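Local coordinates for protein CDP-4-keto-6-deoxy-D-glucose-3-dehydrase (Yersinia pseudotuberculosis, PDB 3BB8) that probably catalyses the pyridoxal-phosphate-dependent dehydration at C-3 of CDP-4-keto-6-deoxy-D-glucose in the biosynthesis of a lipopolysaccharide sugar, at residues R374-G379 with N406-I411; I331-A336 with F345-T350. The protein carries 1 engineered substitution. One frame throughout, in Å; residues are numbered along the deposited sequence.

Contact 1 (R374-G379 with N406-I411); sequences RLLFAG and NQTFWI
The indole of Trp-410 lies under Arg-374, whose CB rests over one face of the five-membered ring, 3.6 Å from its centroid and offset toward the rim. In this aspartate aminotransferase fold, the loop that brings Phe-377 to the cofactor pocket is joined to strand 408-411 by a single antiparallel bridge. Arg-374 and Trp-410 form the hydrogen-bonded pair, Trp-410 N to Arg-374 O at 2.8 Å and Arg-374 N to Trp-410 O at 3.0 Å. With chi1 at 55°, Trp-410 CG sits between its own backbone N and carbonyl carbon, which folds the indole back over the loop. Leu-376 CD1 then packs on Trp-410 CD1 at 4.2 Å, and the indole turns an edge toward the face of Phe-377, with the planes 63° apart. Phe-377 touches pyridoxal phosphate, so Trp-410 is a second-shell residue behind it; Phe-377 O also accepts a hydrogen bond from Tyr-276 of the second subunit. An inverse gamma turn centred on Leu-376 bends the loop here, closed by a weak bond from Phe-377 N to Leu-375 O at 2.7 Å. Separately, Trp-410 NE1 gives Leu-375 O a weak bond at 3.1 Å, the oxygen lying near the plane of the indole.

Contact 2 (I331-A336 with F345-T350); sequences IELPEA and FGFPIT
Pro-334 packs its ring against the face of Phe-347, and this is the tight end of the contact: CG lies 3.6 Å from the aromatic centroid, 21° off the normal, a CH-pi contact. Phe-347 CG, anti to the backbone N and beside the carbonyl carbon (chi1 -165°), brings the ring to Pro-334, which crosses it at about a right angle. Leu-333 CD2 meets the edge of the same ring, 4.0 Å from Phe-347 CE2, while Pro-334 CB presses on Pro-348 CG at 3.6 Å. At the other end, Ile-331 CB touches Ile-349 CG2 at 3.6 Å beside the one antiparallel bridge. There the N-H of Glu-332 points almost straight at Thr-350 O (2.9 Å, 178° at the hydrogen). The looser side is here too: the return bond from Thr-350 N to Glu-332 O is long and weak at 3.4 Å, and Glu-332 is partly exposed. It shares a face with buried Thr-350, its carboxylate salt-bridged to Arg-403 and Lys-352. Beyond Pro-334 the chains separate toward exposed Glu-335. Strand 331-332 is the outer strand, within this chain, of a three-stranded antiparallel sheet in this aspartate aminotransferase fold, with helix 293-323 packing against Leu-333, Pro-334 and Phe-347.

Overall arrangement
The two contacts lie in series along the chain, contact 2 closing before contact 1 opens, yet their centres are only 10 Å apart. They share one three-stranded antiparallel sheet in the order 331-332, 347-351, 408-411: contact 2 joins its first two strands, and contact 1 ties the third to loop 374-379. The central strand joins them directly, with probable hydrogen bonds from Ile-349 N to Phe-409 O (2.7 Å) and from Phe-347 N to Ile-411 O (2.8 Å). Trp-410 also packs on Phe-345. Contact 1 reaches both the cofactor and the second subunit, whereas contact 2 touches neither. Packing runs from strand 331-332 to 347-351, on to 408-411, and through Trp-410 to Phe-377 at the pyridoxal phosphate.

Contact 1 (R374-G379 with N406-I411)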
ATOM      1  N   ARG A 374      15.150  12.195 -17.924  1.00 32.56           N
ATOM      2  CA  ARG A 374      13.795  12.108 -17.407  1.00 33.16           C
ATOM      3  C   ARG A 374      13.207  13.500 -17.420  1.00 32.10           C
ATOM      4  O   ARG A 374      13.898  14.468 -17.103  1.00 34.34           O
ATOM      5  CB  ARG A 374      13.789  11.591 -15.955  1.00 32.33           C
ATOM      6  CG  ARG A 374      14.221  10.153 -15.783  1.00 32.80           C
ATOM      7  CD  ARG A 374      13.159   9.229 -16.304  1.00 34.75           C
ATOM      8  NE  ARG A 374      13.530   7.826 -16.152  1.00 37.79           N
ATOM      9  CZ  ARG A 374      14.347   7.171 -16.968  1.00 40.00           C
ATOM     10  NH1 ARG A 374      14.891   7.787 -18.015  1.00 43.09           N
ATOM     11  NH2 ARG A 374      14.613   5.891 -16.741  1.00 40.27           N
ATOM     12  N   LEU A 375      11.938  13.617 -17.781  1.00 30.32           N
ATOM     13  CA  LEU A 375      11.315  14.920 -17.750  1.00 30.98           C
ATOM     14  C   LEU A 375      11.009  15.167 -16.265  1.00 31.82           C
ATOM     15  O   LEU A 375      11.086  14.238 -15.463  1.00 31.74           O
ATOM     16  CB  LEU A 375      10.046  14.920 -18.608  1.00 31.63           C
ATOM     17  CG  LEU A 375      10.288  14.596 -20.097  1.00 32.59           C
ATOM     18  CD1 LEU A 375       9.063  14.998 -20.908  1.00 30.20           C
ATOM     19  CD2 LEU A 375      11.519  15.354 -20.622  1.00 30.13           C
ATOM     20  N   LEU A 376      10.691  16.402 -15.892  1.00 31.13           N
ATOM     21  CA  LEU A 376      10.408  16.713 -14.496  1.00 31.21           C
ATOM     22  C   LEU A 376       9.022  16.233 -14.041  1.00 31.97           C
ATOM     23  O   LEU A 376       8.156  17.031 -13.658  1.00 30.83           O
ATOM     24  CB  LEU A 376      10.567  18.225 -14.251  1.00 31.27           C
ATOM     25  CG  LEU A 376      10.671  18.669 -12.782  1.00 34.25           C
ATOM     26  CD1 LEU A 376      11.722  17.849 -12.095  1.00 35.61           C
ATOM     27  CD2 LEU A 376      11.026  20.142 -12.683  1.00 35.91           C
ATOM     28  N   PHE A 377       8.836  14.916 -14.102  1.00 31.93           N
ATOM     29  CA  PHE A 377       7.594  14.261 -13.705  1.00 33.18           C
ATOM     30  C   PHE A 377       6.429  14.827 -14.515  1.00 34.33           C
ATOM     31  O   PHE A 377       6.541  14.993 -15.725  1.00 36.60           O
ATOM     32  CB  PHE A 377       7.344  14.432 -12.203  1.00 32.99           C
ATOM     33  CG  PHE A 377       8.503  13.983 -11.345  1.00 32.87           C
ATOM     34  CD1 PHE A 377       9.129  12.757 -11.581  1.00 32.81           C
ATOM     35  CD2 PHE A 377       9.001  14.802 -10.334  1.00 35.93           C
ATOM     36  CE1 PHE A 377      10.241  12.356 -10.824  1.00 34.60           C
ATOM     37  CE2 PHE A 377      10.116  14.410  -9.566  1.00 35.44           C
ATOM     38  CZ  PHE A 377      10.735  13.187  -9.817  1.00 35.29           C
ATOM     39  N   ALA A 378       5.316  15.132 -13.861  1.00 33.92           N
ATOM     40  CA  ALA A 378       4.153  15.652 -14.580  1.00 35.19           C
ATOM     41  C   ALA A 378       4.319  16.970 -15.355  1.00 35.27           C
ATOM     42  O   ALA A 378       3.434  17.354 -16.125  1.00 35.07           O
ATOM     43  CB  ALA A 378       2.969  15.766 -13.607  1.00 33.46           C
ATOM     44  N   GLY A 379       5.443  17.656 -15.164  1.00 35.10           N
ATOM     45  CA  GLY A 379       5.649  18.919 -15.856  1.00 33.15           C
ATOM     46  C   GLY A 379       4.679  19.956 -15.324  1.00 33.02           C
ATOM     47  O   GLY A 379       5.048  20.818 -14.531  1.00 32.88           O
ATOM     48  N   ASN A 406       7.790  22.007 -20.927  1.00 36.57           N
ATOM     49  CA  ASN A 406       8.315  22.004 -22.293  1.00 37.07           C
ATOM     50  C   ASN A 406       9.820  21.943 -22.466  1.00 36.12           C
ATOM     51  O   ASN A 406      10.310  21.282 -23.378  1.00 36.08           O
ATOM     52  CB  ASN A 406       7.847  23.248 -23.050  1.00 37.80           C
ATOM     53  CG  ASN A 406       6.366  23.260 -23.296  1.00 36.46           C
ATOM     54  OD1 ASN A 406       5.833  22.365 -23.954  1.00 35.78           O
ATOM     55  ND2 ASN A 406       5.684  24.278 -22.768  1.00 34.01           N
ATOM     56  N   GLN A 407      10.554  22.627 -21.596  1.00 36.95           N
ATOM     57  CA  GLN A 407      12.005  22.713 -21.757  1.00 37.86           C
ATOM     58  C   GLN A 407      12.925  22.066 -20.728  1.00 38.21           C
ATOM     59  O   GLN A 407      14.143  22.037 -20.927  1.00 38.78           O
ATOM     60  CB  GLN A 407      12.378  24.190 -21.875  1.00 38.52           C
ATOM     61  CG  GLN A 407      11.600  24.941 -22.949  1.00 39.61           C
ATOM     62  CD  GLN A 407      12.031  24.542 -24.340  1.00 41.40           C
ATOM     63  OE1 GLN A 407      13.201  24.684 -24.699  1.00 45.41           O
ATOM     64  NE2 GLN A 407      11.097  24.040 -25.132  1.00 40.08           N
ATOM     65  N   THR A 408      12.372  21.540 -19.641  1.00 35.60           N
ATOM     66  CA  THR A 408      13.216  20.949 -18.604  1.00 33.30           C
ATOM     67  C   THR A 408      13.321  19.433 -18.630  1.00 32.66           C
ATOM     68  O   THR A 408      12.462  18.738 -19.157  1.00 33.72           O
ATOM     69  CB  THR A 408      12.729  21.394 -17.209  1.00 31.94           C
ATOM     70  OG1 THR A 408      12.638  22.822 -17.183  1.00 28.23           O
ATOM     71  CG2 THR A 408      13.687  20.937 -16.114  1.00 31.93           C
ATOM     72  N   PHE A 409      14.405  18.929 -18.060  1.00 33.49           N
ATOM     73  CA  PHE A 409      14.642  17.500 -17.966  1.00 32.32           C
ATOM     74  C   PHE A 409      15.800  17.327 -16.984  1.00 32.67           C
ATOM     75  O   PHE A 409      16.476  18.299 -16.654  1.00 31.54           O
ATOM     76  CB  PHE A 409      14.986  16.927 -19.347  1.00 36.12           C
ATOM     77  CG  PHE A 409      16.364  17.286 -19.842  1.00 36.28           C
ATOM     78  CD1 PHE A 409      17.443  16.428 -19.623  1.00 35.92           C
ATOM     79  CD2 PHE A 409      16.583  18.475 -20.523  1.00 35.82           C
ATOM     80  CE1 PHE A 409      18.723  16.755 -20.081  1.00 36.27           C
ATOM     81  CE2 PHE A 409      17.858  18.813 -20.982  1.00 37.55           C
ATOM     82  CZ  PHE A 409      18.928  17.949 -20.759  1.00 34.66           C
ATOM     83  N   TRP A 410      16.023  16.111 -16.497  1.00 31.05           N
ATOM     84  CA  TRP A 410      17.121  15.896 -15.567  1.00 31.81           C
ATOM     85  C   TRP A 410      17.894  14.637 -15.884  1.00 32.57           C
ATOM     86  O   TRP A 410      17.377  13.729 -16.531  1.00 33.05           O
ATOM     87  CB  TRP A 410      16.630  15.856 -14.108  1.00 33.83           C
ATOM     88  CG  TRP A 410      15.541  14.854 -13.799  1.00 33.95           C
ATOM     89  CD1 TRP A 410      14.202  15.004 -14.013  1.00 35.16           C
ATOM     90  CD2 TRP A 410      15.704  13.573 -13.172  1.00 35.26           C
ATOM     91  NE1 TRP A 410      13.517  13.900 -13.554  1.00 34.92           N
ATOM     92  CE2 TRP A 410      14.414  13.007 -13.034  1.00 34.50           C
ATOM     93  CE3 TRP A 410      16.813  12.848 -12.714  1.00 34.23           C
ATOM     94  CZ2 TRP A 410      14.203  11.753 -12.458  1.00 34.07           C
ATOM     95  CZ3 TRP A 410      16.602  11.598 -12.138  1.00 35.96           C
ATOM     96  CH2 TRP A 410      15.305  11.064 -12.016  1.00 34.03           C
ATOM     97  N   ILE A 411      19.141  14.582 -15.426  1.00 33.17           N
ATOM     98  CA  ILE A 411      19.968  13.394 -15.599  1.00 33.89           C
ATOM     99  C   ILE A 411      20.620  12.981 -14.284  1.00 33.48           C
ATOM    100  O   ILE A 411      20.301  13.521 -13.225  1.00 30.88           O
ATOM    101  CB  ILE A 411      21.066  13.620 -16.656  1.00 35.05           C
ATOM    102  CG1 ILE A 411      21.992  14.760 -16.227  1.00 34.87           C
ATOM    103  CG2 ILE A 411      20.445  13.912 -18.014  1.00 34.73           C
ATOM    104  CD1 ILE A 411      22.762  15.383 -17.371  1.00 35.57           C
TER

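Contact 2 (I331-A336 with F345-T350)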
ATOM      1  N   ILE A 331      22.131  25.835 -22.258  1.00 47.83           N
ATOM      2  CA  ILE A 331      21.343  25.269 -21.180  1.00 46.73           C
ATOM      3  C   ILE A 331      21.561  25.979 -19.853  1.00 47.35           C
ATOM      4  O   ILE A 331      22.656  26.457 -19.560  1.00 47.19           O
ATOM      5  CB  ILE A 331      21.637  23.752 -21.026  1.00 45.91           C
ATOM      6  CG1 ILE A 331      23.132  23.493 -20.849  1.00 47.01           C
ATOM      7  CG2 ILE A 331      21.194  23.015 -22.272  1.00 45.17           C
ATOM      8  CD1 ILE A 331      23.623  23.621 -19.454  1.00 48.60           C
ATOM      9  N   GLU A 332      20.494  26.066 -19.068  1.00 46.00           N
ATOM     10  CA  GLU A 332      20.546  26.696 -17.759  1.00 45.57           C
ATOM     11  C   GLU A 332      20.856  25.626 -16.717  1.00 45.54           C
ATOM     12  O   GLU A 332      20.132  24.632 -16.598  1.00 44.76           O
ATOM     13  CB  GLU A 332      19.213  27.376 -17.464  1.00 45.97           C
ATOM     14  CG  GLU A 332      19.078  28.724 -18.147  1.00 48.58           C
ATOM     15  CD  GLU A 332      17.640  29.128 -18.363  1.00 49.46           C
ATOM     16  OE1 GLU A 332      16.830  28.962 -17.430  1.00 52.07           O
ATOM     17  OE2 GLU A 332      17.317  29.618 -19.464  1.00 49.07           O
ATOM     18  N   LEU A 333      21.941  25.823 -15.974  1.00 43.64           N
ATOM     19  CA  LEU A 333      22.346  24.848 -14.970  1.00 43.42           C
ATOM     20  C   LEU A 333      21.625  25.036 -13.639  1.00 43.77           C
ATOM     21  O   LEU A 333      21.270  26.153 -13.269  1.00 42.96           O
ATOM     22  CB  LEU A 333      23.863  24.902 -14.775  1.00 40.64           C
ATOM     23  CG  LEU A 333      24.646  24.475 -16.017  1.00 39.33           C
ATOM     24  CD1 LEU A 333      26.135  24.708 -15.798  1.00 39.42           C
ATOM     25  CD2 LEU A 333      24.372  23.016 -16.320  1.00 35.59           C
ATOM     26  N   PRO A 334      21.404  23.933 -12.902  1.00 44.60           N
ATOM     27  CA  PRO A 334      20.717  23.945 -11.605  1.00 44.80           C
ATOM     28  C   PRO A 334      21.375  24.766 -10.500  1.00 45.90           C
ATOM     29  O   PRO A 334      22.597  24.903 -10.444  1.00 45.97           O
ATOM     30  CB  PRO A 334      20.619  22.462 -11.257  1.00 43.81           C
ATOM     31  CG  PRO A 334      21.839  21.889 -11.890  1.00 45.21           C
ATOM     32  CD  PRO A 334      21.870  22.575 -13.233  1.00 44.03           C
ATOM     33  N   GLU A 335      20.545  25.310  -9.617  1.00 46.18           N
ATOM     34  CA  GLU A 335      21.037  26.117  -8.513  1.00 46.70           C
ATOM     35  C   GLU A 335      20.335  25.801  -7.192  1.00 47.41           C
ATOM     36  O   GLU A 335      19.108  25.907  -7.077  1.00 45.35           O
ATOM     37  CB  GLU A 335      20.881  27.605  -8.845  1.00 46.28           C
ATOM     38  CG  GLU A 335      21.966  28.152  -9.755  1.00 48.39           C
ATOM     39  CD  GLU A 335      21.610  29.508 -10.342  1.00 51.15           C
ATOM     40  OE1 GLU A 335      20.892  30.287  -9.674  1.00 51.24           O
ATOM     41  OE2 GLU A 335      22.060  29.800 -11.471  1.00 52.69           O
ATOM     42  N   ALA A 336      21.125  25.404  -6.198  1.00 47.04           N
ATOM     43  CA  ALA A 336      20.590  25.088  -4.885  1.00 47.01           C
ATOM     44  C   ALA A 336      19.884  26.318  -4.342  1.00 47.12           C
ATOM     45  O   ALA A 336      20.291  27.444  -4.616  1.00 48.06           O
ATOM     46  CB  ALA A 336      21.715  24.682  -3.949  1.00 47.75           C
ATOM     47  N   PHE A 345      18.779  14.656  -5.871  1.00 38.32           N
ATOM     48  CA  PHE A 345      18.125  13.422  -6.294  1.00 37.91           C
ATOM     49  C   PHE A 345      18.518  13.186  -7.743  1.00 36.49           C
ATOM     50  O   PHE A 345      18.783  12.055  -8.164  1.00 34.83           O
ATOM     51  CB  PHE A 345      16.602  13.580  -6.171  1.00 39.57           C
ATOM     52  CG  PHE A 345      15.813  12.424  -6.728  1.00 40.97           C
ATOM     53  CD1 PHE A 345      15.398  12.419  -8.054  1.00 43.15           C
ATOM     54  CD2 PHE A 345      15.477  11.340  -5.922  1.00 43.58           C
ATOM     55  CE1 PHE A 345      14.658  11.354  -8.570  1.00 42.48           C
ATOM     56  CE2 PHE A 345      14.740  10.270  -6.430  1.00 43.94           C
ATOM     57  CZ  PHE A 345      14.329  10.280  -7.756  1.00 43.39           C
ATOM     58  N   GLY A 346      18.546  14.281  -8.495  1.00 35.68           N
ATOM     59  CA  GLY A 346      18.913  14.237  -9.898  1.00 36.56           C
ATOM     60  C   GLY A 346      19.482  15.585 -10.291  1.00 35.22           C
ATOM     61  O   GLY A 346      19.517  16.505  -9.471  1.00 35.45           O
ATOM     62  N   PHE A 347      19.913  15.710 -11.542  1.00 36.68           N
ATOM     63  CA  PHE A 347      20.501  16.953 -12.055  1.00 35.13           C
ATOM     64  C   PHE A 347      19.558  17.597 -13.079  1.00 33.60           C
ATOM     65  O   PHE A 347      19.536  17.195 -14.239  1.00 34.32           O
ATOM     66  CB  PHE A 347      21.841  16.631 -12.718  1.00 37.20           C
ATOM     67  CG  PHE A 347      22.707  17.833 -12.970  1.00 39.75           C
ATOM     68  CD1 PHE A 347      23.465  18.388 -11.941  1.00 39.91           C
ATOM     69  CD2 PHE A 347      22.783  18.393 -14.242  1.00 39.28           C
ATOM     70  CE1 PHE A 347      24.295  19.483 -12.174  1.00 42.89           C
ATOM     71  CE2 PHE A 347      23.607  19.488 -14.492  1.00 40.26           C
ATOM     72  CZ  PHE A 347      24.367  20.036 -13.458  1.00 42.91           C
ATOM     73  N   PRO A 348      18.769  18.602 -12.662  1.00 32.17           N
ATOM     74  CA  PRO A 348      17.822  19.291 -13.551  1.00 34.17           C
ATOM     75  C   PRO A 348      18.446  20.339 -14.489  1.00 35.57           C
ATOM     76  O   PRO A 348      19.193  21.221 -14.058  1.00 34.47           O
ATOM     77  CB  PRO A 348      16.834  19.916 -12.573  1.00 31.68           C
ATOM     78  CG  PRO A 348      17.739  20.321 -11.436  1.00 29.99           C
ATOM     79  CD  PRO A 348      18.638  19.098 -11.278  1.00 31.47           C
ATOM     80  N   ILE A 349      18.097  20.243 -15.768  1.00 36.76           N
ATOM     81  CA  ILE A 349      18.610  21.147 -16.791  1.00 38.33           C
ATOM     82  C   ILE A 349      17.497  21.682 -17.684  1.00 38.63           C
ATOM     83  O   ILE A 349      16.671  20.917 -18.183  1.00 40.20           O
ATOM     84  CB  ILE A 349      19.624  20.417 -17.699  1.00 37.70           C
ATOM     85  CG1 ILE A 349      20.811  19.935 -16.863  1.00 36.95           C
ATOM     86  CG2 ILE A 349      20.085  21.343 -18.826  1.00 38.80           C
ATOM     87  CD1 ILE A 349      21.699  18.959 -17.591  1.00 38.25           C
ATOM     88  N   THR A 350      17.479  22.997 -17.881  1.00 39.16           N
ATOM     89  CA  THR A 350      16.503  23.627 -18.762  1.00 39.25           C
ATOM     90  C   THR A 350      17.153  24.098 -20.058  1.00 40.15           C
ATOM     91  O   THR A 350      18.011  24.981 -20.049  1.00 40.19           O
ATOM     92  CB  THR A 350      15.816  24.823 -18.079  1.00 38.27           C
ATOM     93  OG1 THR A 350      15.052  24.363 -16.957  1.00 39.21           O
ATOM     94  CG2 THR A 350      14.895  25.537 -19.055  1.00 36.09           C
TER